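Local coordinates for secreted protein (PDB 5M6Q) that probably acts as a microbial transglutaminase, transferring glutamyl groups to amines and so cross-linking proteins, at residues P2-L7 and S12-R17; E39-A42 and G47-V50; T184-N189 and M195-S200; S200-Y205 and Q215-A220. All blocks are in the same frame, centred on the assembly; numbering follows the deposited sequence.

Contact 1. Residues P2-L7 and S12-R17; sequences PLAPPL and SYRTWR
The guanidinium of Arg14 has Leu7 CD2 over one face and the carbonyl oxygens of Pro5 and Pro6 at its edge. A second flat group, the Trp16 ring, is met obliquely by Ala4, with Ala4 CB 3.4 Å from Trp16 CZ2. The two oxygens are taken by separate nitrogens of the arginine. Arg14 NH1 donates to Pro5 O at 2.9 Å, and Arg14 NH2 donates to Pro6 O, also at 2.9 Å. Both bonds are fairly straight, at 161° and 158°. Each donor sits well above the plane of the carbonyl it uses. Two bonds to successive carbonyls fix the rotation of the guanidinium. The arginine chain runs out extended from the strand and then bends at chi3 (-69°), which turns its end to the two oxygens. Leu7 slides past it in the opposite direction. Its CD2 packs 3.6 Å from Arg14 CB, and its CD1 reaches Ser12 O at 3.9 Å. Pro5 crosses the arginine at about a right angle, with its CG near Arg14 NH1.

Gln199 of the next strand ties the group together. Its NE2 donates to Pro5 O, and its OE1 accepts weak bonds from Arg14 NH1 and Trp16 NE1. Pro5 and Pro6 are exposed. A tetraethylene glycol molecule, probably from the crystallisation liquor, lies beside Arg14. Pro5 to Leu7 have backbone angles close to polyproline II. This is an extended N-terminal arm folded back over one face of an antiparallel sheet, at its edge strand 13-17.

Contact 2. Residues E39-A42 and G47-V50; sequences ENLA and GVTV
Asn40 overlaps Val50: the valine CG1 sits 3.8 Å from Asn40 CG and 3.9 Å from Asn40 ND2. The side chains cross at about a right angle, and this single methyl lies at similar distances from CG, ND2 and OD1. Asn40 OD1 is held by a hydrogen bond from Arg43 NH1, which steadies the amide beside the valine. Leu41 makes the purely apolar contact. With CG anti to the backbone N (chi1 -173°), its CD1 reaches Val48 CG2 at 3.9 Å. Between these two contacts the backbones come very close. Gly47 CA is 4.1 Å from Leu41 CA and 3.1 Å from Asn40 O, a CA-H...O contact with an angle of 127° at the hydrogen. With no side chain on Gly47, the first turn of helix 47-53 can lie directly against the C-terminal part of helix 35-41.

Cys45, present as a hydroxyethylthio derivative, lies in the short connection. Its place just before a helix is consistent with the nucleophile of the papain-like clan. Helix 18-28 covers Leu41 with Val18, Tyr21 and Val22, and Tyr21 also touches Val48. Thr49 instead packs on Tyr175 and Trp177 of strand 174-179.

Contact 3. Residues T184-N189 and M195-S200; sequences TWWHAN and MVVYQS
His187 and Ser200 meet in the tightly packed part of this contact, with His187 NE2 2.7 Å from Ser200 OG in a nearly straight hydrogen bond at the ring edge. The histidine CG lies between the backbone N and the carbonyl carbon (chi1 52°), which swings the ring over the neighbouring strand. Tyr198 CB lies over a face of that ring, and the tyrosine turns its own edge toward the ring face (edge-to-face, planes at 61°). On the other face of the sheet Gln199 runs alongside Trp186, pointing the same way. Its CB stands 3.7 Å above the centroid of the six-membered ring. Its NE2 bonds weakly to Thr184 OG1 and more firmly to Pro5 O; Thr184 OG1 also bonds Thr182.

The looser end, nearer solvent, is at Asn189 and Val196. Val196 N bonds Asn189 OD1 firmly at 2.8 Å, but the backbone bond Asn189 N to Val196 O is longer, 3.2 Å. Tyr198 is partly exposed, yet its ring still packs on His187 and Asn189. Buried Met195 packs its CE on Ala188 CB.

Backbone bonds pair Trp185 with Ser200 and His187 with Tyr198 in an antiparallel beta hairpin. His187 ND1 bonds Asp174 OD2, consistent with the Cys-Asp-His triad of microbial transglutaminases.

Contact 4. Residues S200-Y205 and Q215-A220; sequences STLRHY and QVFTVA
Leu202, which follows the N-cap Thr201 and opens the short helix 202-205, touches Phe217 of the strand. The cap sets up the helix: Thr201 OG1 accepts from His204 N at 3.0 Å, and Tyr205 N closes the first turn on Thr201 O. Leu202 CD1 lies at the ring edge, near the ring plane, 3.9 Å from Phe217 CE1 and 4.2 Å from Phe217 CZ. The leucine chi1 of 178° sets CG trans to the backbone N, which carries the branch across to the strand. Phe217 comes to meet it although the backbones are far apart, Leu202 CA being 11.3 Å from Phe217 CA. The same leucine CD1 also comes to 4.3 Å from Gln215 NE2.

His204 points elsewhere. Its ring stacks with Tyr13, and its NE2 bonds a MES molecule, probably from the crystallisation liquor.

Tyr205 brings the second contact. Gln215 NE2 lies at the edge of its ring, 3.7 Å from Tyr205 CE2 and 3.8 Å from Tyr205 CD2. The ring and the amide are almost perpendicular, at 86°. This is van der Waals contact. The amide is fixed by other partners: NE2 bonds Ser128 OG and Ser206 OG. Gln215 is extended throughout and can reach the tyrosine from the strand. Tyr205 also packs edge-to-face with His187, the probable catalytic histidine.

Phe217 also packs on Leu70 and Ala73 of helix 70-84. A one-turn helix, capped by threonine at the end of a hairpin strand, thus meets strand 214-223 only through the ends of long side chains, within the microbial transglutaminase fold.

How the contacts relate
Contacts 2 and 3 are buried, contact 4 is partly so, and contact 1 lies at the surface. Contacts 1, 3 and 4 all reach one sheet. Strands 13-17 and 196-200 are neighbours in it, joined by Arg14 N to Gln199 O and Trp16 N to Val197 O. Ser12 O to Thr201 N links contacts 1 and 4. Contact 4 continues from contact 3 through Ser200, and Trp185 packs on both Leu202 and Phe217. Contact 2 touches only contact 3, through Met195 CE and Leu41 O. Chemistry follows place: a guanidinium gripping backbone carbonyls at the surface edge, close helix packing with a glycine CA-H...O contact, paired backbone plus buried polar and aromatic side chains, and sparse side-chain touches.

Contact 1. Residues P2-L7 and S12-R17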
loop_
_atom_site.group_PDB
_atom_site.type_symbol
_atom_site.label_atom_id
_atom_site.label_comp_id
_atom_site.label_asym_id
_atom_site.label_seq_id
_atom_site.Cartn_x
_atom_site.Cartn_y
_atom_site.Cartn_z
ATOM N N PRO A 2 -5.291 -18.815 -4.288
ATOM C CA PRO A 2 -5.256 -17.356 -4.455
ATOM C C PRO A 2 -6.626 -16.727 -4.748
ATOM O O PRO A 2 -7.569 -17.414 -5.146
ATOM C CB PRO A 2 -4.301 -17.166 -5.642
ATOM C CG PRO A 2 -4.318 -18.492 -6.368
ATOM C CD PRO A 2 -4.464 -19.509 -5.291
ATOM N N LEU A 3 -6.728 -15.422 -4.529
ATOM C CA LEU A 3 -7.978 -14.712 -4.742
ATOM C C LEU A 3 -8.402 -14.846 -6.203
ATOM O O LEU A 3 -9.575 -15.067 -6.512
ATOM C CB LEU A 3 -7.829 -13.240 -4.341
ATOM C CG LEU A 3 -9.099 -12.376 -4.369
ATOM C CD1 LEU A 3 -9.057 -11.299 -3.293
ATOM C CD2 LEU A 3 -9.272 -11.733 -5.724
ATOM N N ALA A 4 -7.419 -14.717 -7.088
ATOM C CA ALA A 4 -7.628 -14.793 -8.523
ATOM C C ALA A 4 -6.456 -15.524 -9.139
ATOM O O ALA A 4 -5.381 -15.552 -8.561
ATOM C CB ALA A 4 -7.764 -13.400 -9.127
ATOM N N PRO A 5 -6.654 -16.114 -10.322
ATOM C CA PRO A 5 -5.498 -16.737 -10.962
ATOM C C PRO A 5 -4.502 -15.684 -11.440
ATOM O O PRO A 5 -4.845 -14.502 -11.537
ATOM C CB PRO A 5 -6.115 -17.496 -12.143
ATOM C CG PRO A 5 -7.360 -16.768 -12.444
ATOM C CD PRO A 5 -7.883 -16.273 -11.118
ATOM N N PRO A 6 -3.271 -16.105 -11.724
ATOM C CA PRO A 6 -2.316 -15.170 -12.326
ATOM C C PRO A 6 -2.751 -14.698 -13.720
ATOM O O PRO A 6 -3.699 -15.219 -14.315
ATOM C CB PRO A 6 -1.020 -15.985 -12.401
ATOM C CG PRO A 6 -1.445 -17.416 -12.320
ATOM C CD PRO A 6 -2.679 -17.432 -11.465
ATOM N N LEU A 7 -2.056 -13.692 -14.222
ATOM C CA LEU A 7 -2.304 -13.187 -15.557
ATOM C C LEU A 7 -1.733 -14.143 -16.593
ATOM O O LEU A 7 -0.734 -14.813 -16.342
ATOM C CB LEU A 7 -1.674 -11.814 -15.733
ATOM C CG LEU A 7 -2.235 -10.719 -14.844
ATOM C CD1 LEU A 7 -1.392 -9.456 -14.984
ATOM C CD2 LEU A 7 -3.676 -10.456 -15.226
ATOM N N SER A 12 -1.015 -7.691 -19.718
ATOM C CA SER A 12 -0.508 -6.683 -18.807
ATOM C C SER A 12 -1.481 -6.439 -17.656
ATOM O O SER A 12 -1.095 -5.944 -16.591
ATOM C CB SER A 12 -0.267 -5.374 -19.551
ATOM O OG SER A 12 0.738 -5.541 -20.519
ATOM N N TYR A 13 -2.750 -6.752 -17.885
ATOM C CA TYR A 13 -3.755 -6.552 -16.851
ATOM C C TYR A 13 -5.020 -7.341 -17.128
ATOM O O TYR A 13 -5.256 -7.771 -18.254
ATOM C CB TYR A 13 -4.096 -5.070 -16.706
ATOM C CG TYR A 13 -4.816 -4.451 -17.881
ATOM C CD1 TYR A 13 -4.116 -3.983 -18.988
ATOM C CD2 TYR A 13 -6.203 -4.305 -17.871
ATOM C CE1 TYR A 13 -4.776 -3.396 -20.065
ATOM C CE2 TYR A 13 -6.872 -3.717 -18.941
ATOM C CZ TYR A 13 -6.156 -3.265 -20.031
ATOM O OH TYR A 13 -6.826 -2.678 -21.082
ATOM N N ARG A 14 -5.809 -7.534 -16.076
ATOM C CA ARG A 14 -7.140 -8.111 -16.163
ATOM C C ARG A 14 -8.134 -7.169 -15.494
ATOM O O ARG A 14 -7.843 -6.610 -14.425
ATOM C CB ARG A 14 -7.174 -9.494 -15.505
ATOM C CG ARG A 14 -8.542 -10.160 -15.501
ATOM C CD ARG A 14 -8.534 -11.430 -14.667
ATOM N NE ARG A 14 -7.732 -12.485 -15.279
ATOM C CZ ARG A 14 -6.802 -13.207 -14.651
ATOM N NH1 ARG A 14 -6.542 -13.024 -13.356
ATOM N NH2 ARG A 14 -6.138 -14.137 -15.321
ATOM N N THR A 15 -9.284 -6.952 -16.127
ATOM C CA THR A 15 -10.299 -6.077 -15.551
ATOM C C THR A 15 -11.398 -6.858 -14.832
ATOM O O THR A 15 -11.785 -7.953 -15.244
ATOM C CB THR A 15 -10.950 -5.165 -16.602
ATOM O OG1 THR A 15 -11.567 -5.953 -17.612
ATOM C CG2 THR A 15 -9.917 -4.273 -17.256
ATOM N N TRP A 16 -11.888 -6.280 -13.740
ATOM C CA TRP A 16 -12.877 -6.918 -12.882
ATOM C C TRP A 16 -14.092 -6.025 -12.670
ATOM O O TRP A 16 -13.940 -4.861 -12.303
ATOM C CB TRP A 16 -12.262 -7.248 -11.526
ATOM C CG TRP A 16 -11.232 -8.319 -11.572
ATOM C CD1 TRP A 16 -9.952 -8.203 -12.011
ATOM C CD2 TRP A 16 -11.394 -9.671 -11.148
ATOM N NE1 TRP A 16 -9.294 -9.399 -11.877
ATOM C CE2 TRP A 16 -10.164 -10.320 -11.361
ATOM C CE3 TRP A 16 -12.464 -10.396 -10.610
ATOM C CZ2 TRP A 16 -9.973 -11.654 -11.063
ATOM C CZ3 TRP A 16 -12.273 -11.722 -10.304
ATOM C CH2 TRP A 16 -11.035 -12.343 -10.529
ATOM N N ARG A 17 -15.289 -6.553 -12.916
ATOM C CA ARG A 17 -16.484 -5.927 -12.377
ATOM C C ARG A 17 -16.314 -5.916 -10.882
ATOM O O ARG A 17 -15.815 -6.884 -10.319
ATOM C CB ARG A 17 -17.762 -6.691 -12.719
ATOM C CG ARG A 17 -18.157 -6.682 -14.151
ATOM C CD ARG A 17 -19.133 -7.804 -14.423
ATOM N NE ARG A 17 -20.486 -7.510 -13.982
ATOM C CZ ARG A 17 -21.191 -8.259 -13.135
ATOM N NH1 ARG A 17 -20.680 -9.363 -12.599
ATOM N NH2 ARG A 17 -22.426 -7.902 -12.829
#

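Contact 2. Residues E39-A42 and G47-V50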
loop_
_atom_site.group_PDB
_atom_site.type_symbol
_atom_site.label_atom_id
_atom_site.label_comp_id
_atom_site.label_asym_id
_atom_site.label_seq_id
_atom_site.Cartn_x
_atom_site.Cartn_y
_atom_site.Cartn_z
ATOM N N GLU A 39 -18.407 0.156 1.380
ATOM C CA GLU A 39 -18.368 1.605 1.274
ATOM C C GLU A 39 -16.930 2.113 1.063
ATOM O O GLU A 39 -16.703 3.106 0.364
ATOM C CB GLU A 39 -18.989 2.228 2.525
ATOM C CG GLU A 39 -19.146 3.733 2.479
ATOM C CD GLU A 39 -20.013 4.255 3.620
ATOM O OE1 GLU A 39 -20.583 3.425 4.366
ATOM O OE2 GLU A 39 -20.127 5.491 3.768
ATOM N N ASN A 40 -15.964 1.430 1.668
ATOM C CA ASN A 40 -14.570 1.813 1.518
ATOM C C ASN A 40 -14.082 1.440 0.110
ATOM O O ASN A 40 -13.402 2.226 -0.550
ATOM C CB ASN A 40 -13.701 1.145 2.585
ATOM C CG ASN A 40 -13.501 2.020 3.822
ATOM O OD1 ASN A 40 -13.277 3.225 3.723
ATOM N ND2 ASN A 40 -13.561 1.403 4.989
ATOM N N LEU A 41 -14.443 0.245 -0.337
ATOM C CA LEU A 41 -14.117 -0.209 -1.686
ATOM C C LEU A 41 -14.595 0.792 -2.736
ATOM O O LEU A 41 -13.866 1.107 -3.680
ATOM C CB LEU A 41 -14.724 -1.594 -1.946
ATOM C CG LEU A 41 -14.340 -2.286 -3.254
ATOM C CD1 LEU A 41 -12.824 -2.487 -3.341
ATOM C CD2 LEU A 41 -15.054 -3.637 -3.372
ATOM N N ALA A 42 -15.797 1.328 -2.541
ATOM C CA ALA A 42 -16.411 2.250 -3.492
ATOM C C ALA A 42 -15.622 3.544 -3.669
ATOM O O ALA A 42 -15.913 4.345 -4.555
ATOM C CB ALA A 42 -17.838 2.562 -3.066
ATOM N N GLY A 47 -9.606 2.490 -1.976
ATOM C CA GLY A 47 -10.462 1.528 -1.312
ATOM C C GLY A 47 -10.049 0.072 -1.405
ATOM O O GLY A 47 -10.271 -0.698 -0.466
ATOM N N VAL A 48 -9.461 -0.314 -2.534
ATOM C CA VAL A 48 -8.981 -1.679 -2.712
ATOM C C VAL A 48 -7.943 -1.967 -1.633
ATOM O O VAL A 48 -7.987 -3.006 -0.981
ATOM C CB VAL A 48 -8.410 -1.909 -4.134
ATOM C CG1 VAL A 48 -7.838 -3.333 -4.286
ATOM C CG2 VAL A 48 -9.471 -1.645 -5.177
ATOM N N THR A 49 -7.049 -1.017 -1.400
ATOM C CA THR A 49 -5.984 -1.202 -0.417
ATOM C C THR A 49 -6.514 -1.108 1.021
ATOM O O THR A 49 -6.164 -1.932 1.855
ATOM C CB THR A 49 -4.845 -0.173 -0.637
ATOM O OG1 THR A 49 -4.109 -0.533 -1.817
ATOM C CG2 THR A 49 -3.896 -0.145 0.537
ATOM N N VAL A 50 -7.378 -0.131 1.296
ATOM C CA VAL A 50 -7.954 0.019 2.630
ATOM C C VAL A 50 -8.707 -1.236 3.023
ATOM O O VAL A 50 -8.574 -1.734 4.141
ATOM C CB VAL A 50 -8.884 1.237 2.703
ATOM C CG1 VAL A 50 -9.753 1.179 3.974
ATOM C CG2 VAL A 50 -8.076 2.514 2.626
#

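Contact 3. Residues T184-N189 and M195-S200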
loop_
_atom_site.group_PDB
_atom_site.type_symbol
_atom_site.label_atom_id
_atom_site.label_comp_id
_atom_site.label_asym_id
_atom_site.label_seq_id
_atom_site.Cartn_x
_atom_site.Cartn_y
_atom_site.Cartn_z
ATOM N N THR A 184 0.793 -9.810 -8.693
ATOM C CA THR A 184 0.052 -8.771 -9.407
ATOM C C THR A 184 -0.308 -7.630 -8.472
ATOM O O THR A 184 -0.214 -7.752 -7.254
ATOM C CB THR A 184 -1.243 -9.298 -10.047
ATOM O OG1 THR A 184 -2.047 -9.954 -9.057
ATOM C CG2 THR A 184 -0.920 -10.289 -11.167
ATOM N N TRP A 185 -0.743 -6.534 -9.074
ATOM C CA TRP A 185 -1.007 -5.301 -8.381
ATOM C C TRP A 185 -2.462 -4.914 -8.620
ATOM O O TRP A 185 -2.892 -4.776 -9.763
ATOM C CB TRP A 185 -0.030 -4.224 -8.859
ATOM C CG TRP A 185 1.344 -4.595 -8.414
ATOM C CD1 TRP A 185 2.183 -5.497 -9.008
ATOM C CD2 TRP A 185 2.005 -4.154 -7.215
ATOM N NE1 TRP A 185 3.342 -5.618 -8.269
ATOM C CE2 TRP A 185 3.259 -4.801 -7.169
ATOM C CE3 TRP A 185 1.666 -3.263 -6.191
ATOM C CZ2 TRP A 185 4.176 -4.584 -6.133
ATOM C CZ3 TRP A 185 2.577 -3.040 -5.172
ATOM C CH2 TRP A 185 3.819 -3.701 -5.147
ATOM N N TRP A 186 -3.219 -4.801 -7.531
ATOM C CA TRP A 186 -4.654 -4.564 -7.613
ATOM C C TRP A 186 -4.981 -3.106 -7.403
ATOM O O TRP A 186 -4.634 -2.523 -6.379
ATOM C CB TRP A 186 -5.378 -5.429 -6.586
ATOM C CG TRP A 186 -5.280 -6.879 -6.922
ATOM C CD1 TRP A 186 -4.208 -7.694 -6.716
ATOM C CD2 TRP A 186 -6.285 -7.684 -7.562
ATOM N NE1 TRP A 186 -4.489 -8.967 -7.177
ATOM C CE2 TRP A 186 -5.755 -8.986 -7.698
ATOM C CE3 TRP A 186 -7.574 -7.427 -8.040
ATOM C CZ2 TRP A 186 -6.475 -10.033 -8.277
ATOM C CZ3 TRP A 186 -8.289 -8.471 -8.609
ATOM C CH2 TRP A 186 -7.741 -9.755 -8.720
ATOM N N HIS A 187 -5.634 -2.509 -8.387
ATOM C CA HIS A 187 -5.995 -1.116 -8.273
ATOM C C HIS A 187 -7.349 -0.913 -8.935
ATOM O O HIS A 187 -8.100 -1.865 -9.101
ATOM C CB HIS A 187 -4.905 -0.189 -8.867
ATOM C CG HIS A 187 -4.470 -0.524 -10.264
ATOM N ND1 HIS A 187 -4.333 0.436 -11.242
ATOM C CD2 HIS A 187 -4.078 -1.690 -10.830
ATOM C CE1 HIS A 187 -3.910 -0.126 -12.358
ATOM N NE2 HIS A 187 -3.742 -1.415 -12.135
ATOM N N ALA A 188 -7.685 0.324 -9.261
ATOM C CA ALA A 188 -9.003 0.619 -9.825
ATOM C C ALA A 188 -8.933 1.948 -10.561
ATOM O O ALA A 188 -7.920 2.649 -10.482
ATOM C CB ALA A 188 -10.099 0.644 -8.727
ATOM N N ASN A 189 -9.988 2.293 -11.292
ATOM C CA ASN A 189 -9.950 3.518 -12.083
ATOM C C ASN A 189 -10.322 4.745 -11.252
ATOM O O ASN A 189 -9.607 5.740 -11.272
ATOM C CB ASN A 189 -10.843 3.405 -13.325
ATOM C CG ASN A 189 -12.284 3.032 -13.010
ATOM O OD1 ASN A 189 -12.632 2.626 -11.895
ATOM N ND2 ASN A 189 -13.134 3.164 -14.014
ATOM N N MET A 195 -16.882 2.269 -11.169
ATOM C CA MET A 195 -15.588 1.782 -10.732
ATOM C C MET A 195 -15.302 0.439 -11.394
ATOM O O MET A 195 -16.196 -0.390 -11.518
ATOM C CB MET A 195 -15.559 1.651 -9.217
ATOM C CG MET A 195 -14.336 0.936 -8.669
ATOM S SD MET A 195 -14.342 1.023 -6.862
ATOM C CE MET A 195 -12.968 -0.086 -6.450
ATOM N N VAL A 196 -14.062 0.258 -11.844
ATOM C CA VAL A 196 -13.582 -1.016 -12.363
ATOM C C VAL A 196 -12.322 -1.361 -11.603
ATOM O O VAL A 196 -11.465 -0.502 -11.448
ATOM C CB VAL A 196 -13.283 -0.956 -13.882
ATOM C CG1 VAL A 196 -12.754 -2.299 -14.373
ATOM C CG2 VAL A 196 -14.519 -0.513 -14.655
ATOM N N VAL A 197 -12.203 -2.612 -11.156
ATOM C CA VAL A 197 -10.995 -3.099 -10.495
ATOM C C VAL A 197 -10.008 -3.653 -11.514
ATOM O O VAL A 197 -10.399 -4.305 -12.494
ATOM C CB VAL A 197 -11.366 -4.135 -9.408
ATOM C CG1 VAL A 197 -10.166 -4.978 -8.975
ATOM C CG2 VAL A 197 -11.937 -3.408 -8.215
ATOM N N TYR A 198 -8.727 -3.343 -11.316
ATOM C CA TYR A 198 -7.679 -3.824 -12.210
ATOM C C TYR A 198 -6.715 -4.740 -11.487
ATOM O O TYR A 198 -6.357 -4.504 -10.341
ATOM C CB TYR A 198 -6.868 -2.667 -12.798
ATOM C CG TYR A 198 -7.665 -1.649 -13.547
ATOM C CD1 TYR A 198 -8.586 -2.027 -14.531
ATOM C CD2 TYR A 198 -7.487 -0.293 -13.297
ATOM C CE1 TYR A 198 -9.313 -1.071 -15.233
ATOM C CE2 TYR A 198 -8.203 0.664 -13.991
ATOM C CZ TYR A 198 -9.113 0.270 -14.955
ATOM O OH TYR A 198 -9.809 1.237 -15.635
ATOM N N GLN A 199 -6.262 -5.759 -12.187
ATOM C CA GLN A 199 -5.228 -6.645 -11.694
ATOM C C GLN A 199 -4.102 -6.542 -12.707
ATOM O O GLN A 199 -4.230 -7.044 -13.837
ATOM C CB GLN A 199 -5.756 -8.078 -11.552
ATOM C CG GLN A 199 -4.707 -9.101 -11.143
ATOM C CD GLN A 199 -5.197 -10.531 -11.310
ATOM O OE1 GLN A 199 -6.274 -10.767 -11.865
ATOM N NE2 GLN A 199 -4.409 -11.494 -10.827
ATOM N N SER A 200 -3.020 -5.862 -12.332
ATOM C CA SER A 200 -1.965 -5.532 -13.295
ATOM C C SER A 200 -0.612 -6.137 -12.977
ATOM O O SER A 200 -0.317 -6.469 -11.825
ATOM C CB SER A 200 -1.803 -4.018 -13.397
ATOM O OG SER A 200 -3.004 -3.429 -13.850
#

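Contact 4. Residues S200-Y205 and Q215-A220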
loop_
_atom_site.group_PDB
_atom_site.type_symbol
_atom_site.label_atom_id
_atom_site.label_comp_id
_atom_site.label_asym_id
_atom_site.label_seq_id
_atom_site.Cartn_x
_atom_site.Cartn_y
_atom_site.Cartn_z
ATOM N N SER A 200 -3.020 -5.862 -12.332
ATOM C CA SER A 200 -1.965 -5.532 -13.295
ATOM C C SER A 200 -0.612 -6.137 -12.977
ATOM O O SER A 200 -0.317 -6.469 -11.825
ATOM C CB SER A 200 -1.803 -4.018 -13.397
ATOM O OG SER A 200 -3.004 -3.429 -13.850
ATOM N N THR A 201 0.215 -6.277 -14.004
ATOM C CA THR A 201 1.629 -6.483 -13.752
ATOM C C THR A 201 2.169 -5.206 -13.124
ATOM O O THR A 201 1.601 -4.126 -13.309
ATOM C CB THR A 201 2.425 -6.761 -15.023
ATOM O OG1 THR A 201 2.416 -5.580 -15.817
ATOM C CG2 THR A 201 1.839 -7.926 -15.822
ATOM N N LEU A 202 3.286 -5.317 -12.409
ATOM C CA LEU A 202 3.945 -4.146 -11.852
ATOM C C LEU A 202 4.335 -3.155 -12.937
ATOM O O LEU A 202 4.149 -1.957 -12.774
ATOM C CB LEU A 202 5.185 -4.549 -11.049
ATOM C CG LEU A 202 5.937 -3.335 -10.494
ATOM C CD1 LEU A 202 5.066 -2.557 -9.511
ATOM C CD2 LEU A 202 7.273 -3.732 -9.866
ATOM N N ARG A 203 4.862 -3.647 -14.058
ATOM C CA ARG A 203 5.223 -2.751 -15.145
ATOM C C ARG A 203 4.007 -1.942 -15.631
ATOM O O ARG A 203 4.114 -0.760 -15.925
ATOM C CB ARG A 203 5.824 -3.518 -16.329
ATOM C CG ARG A 203 6.318 -2.592 -17.430
ATOM C CD ARG A 203 6.785 -3.328 -18.684
ATOM N NE ARG A 203 7.466 -4.584 -18.382
ATOM C CZ ARG A 203 8.715 -4.683 -17.929
ATOM N NH1 ARG A 203 9.443 -3.593 -17.704
ATOM N NH2 ARG A 203 9.236 -5.883 -17.692
ATOM N N HIS A 204 2.852 -2.580 -15.732
ATOM C CA HIS A 204 1.694 -1.877 -16.246
ATOM C C HIS A 204 1.178 -0.873 -15.222
ATOM O O HIS A 204 0.843 0.273 -15.560
ATOM C CB HIS A 204 0.595 -2.859 -16.628
ATOM C CG HIS A 204 -0.662 -2.189 -17.073
ATOM N ND1 HIS A 204 -0.790 -1.607 -18.313
ATOM C CD2 HIS A 204 -1.832 -1.975 -16.430
ATOM C CE1 HIS A 204 -1.991 -1.074 -18.421
ATOM N NE2 HIS A 204 -2.646 -1.286 -17.295
ATOM N N TYR A 205 1.109 -1.310 -13.965
ATOM C CA TYR A 205 0.704 -0.426 -12.882
ATOM C C TYR A 205 1.630 0.806 -12.811
ATOM O O TYR A 205 1.182 1.914 -12.525
ATOM C CB TYR A 205 0.695 -1.168 -11.533
ATOM C CG TYR A 205 0.397 -0.211 -10.400
ATOM C CD1 TYR A 205 -0.892 0.286 -10.214
ATOM C CD2 TYR A 205 1.411 0.260 -9.573
ATOM C CE1 TYR A 205 -1.171 1.191 -9.194
ATOM C CE2 TYR A 205 1.141 1.170 -8.554
ATOM C CZ TYR A 205 -0.153 1.625 -8.378
ATOM O OH TYR A 205 -0.434 2.545 -7.388
ATOM N N GLN A 215 6.523 7.402 -7.352
ATOM C CA GLN A 215 5.977 6.118 -6.965
ATOM C C GLN A 215 6.763 5.612 -5.772
ATOM O O GLN A 215 7.991 5.662 -5.774
ATOM C CB GLN A 215 6.037 5.116 -8.122
ATOM C CG GLN A 215 5.463 3.750 -7.758
ATOM C CD GLN A 215 5.239 2.872 -8.980
ATOM O OE1 GLN A 215 5.406 3.319 -10.107
ATOM N NE2 GLN A 215 4.852 1.622 -8.759
ATOM N N VAL A 216 6.050 5.151 -4.747
ATOM C CA VAL A 216 6.664 4.553 -3.567
ATOM C C VAL A 216 6.089 3.164 -3.319
ATOM O O VAL A 216 5.004 2.838 -3.773
ATOM C CB VAL A 216 6.464 5.426 -2.297
ATOM C CG1 VAL A 216 7.164 6.774 -2.443
ATOM C CG2 VAL A 216 4.987 5.610 -2.005
ATOM N N PHE A 217 6.838 2.357 -2.578
ATOM C CA PHE A 217 6.384 1.058 -2.159
ATOM C C PHE A 217 6.338 1.087 -0.643
ATOM O O PHE A 217 7.338 1.369 0.018
ATOM C CB PHE A 217 7.310 -0.034 -2.690
ATOM C CG PHE A 217 7.338 -0.099 -4.183
ATOM C CD1 PHE A 217 6.449 -0.915 -4.864
ATOM C CD2 PHE A 217 8.202 0.700 -4.904
ATOM C CE1 PHE A 217 6.458 -0.958 -6.235
ATOM C CE2 PHE A 217 8.212 0.660 -6.276
ATOM C CZ PHE A 217 7.341 -0.164 -6.939
ATOM N N THR A 218 5.168 0.777 -0.111
ATOM C CA THR A 218 4.840 1.094 1.266
ATOM C C THR A 218 4.497 -0.161 2.015
ATOM O O THR A 218 3.805 -1.039 1.506
ATOM C CB THR A 218 3.664 2.094 1.331
ATOM O OG1 THR A 218 4.035 3.284 0.630
ATOM C CG2 THR A 218 3.298 2.438 2.780
ATOM N N VAL A 219 5.017 -0.251 3.226
ATOM C CA VAL A 219 4.764 -1.387 4.086
ATOM C C VAL A 219 3.830 -0.938 5.180
ATOM O O VAL A 219 4.050 0.106 5.792
ATOM C CB VAL A 219 6.076 -1.941 4.669
ATOM C CG1 VAL A 219 5.793 -3.188 5.495
ATOM C CG2 VAL A 219 7.070 -2.223 3.570
ATOM N N ALA A 220 2.791 -1.719 5.429
ATOM C CA ALA A 220 1.841 -1.406 6.488
ATOM C C ALA A 220 1.335 -2.699 7.092
ATOM O O ALA A 220 1.357 -3.754 6.445
ATOM C CB ALA A 220 0.668 -0.571 5.948
#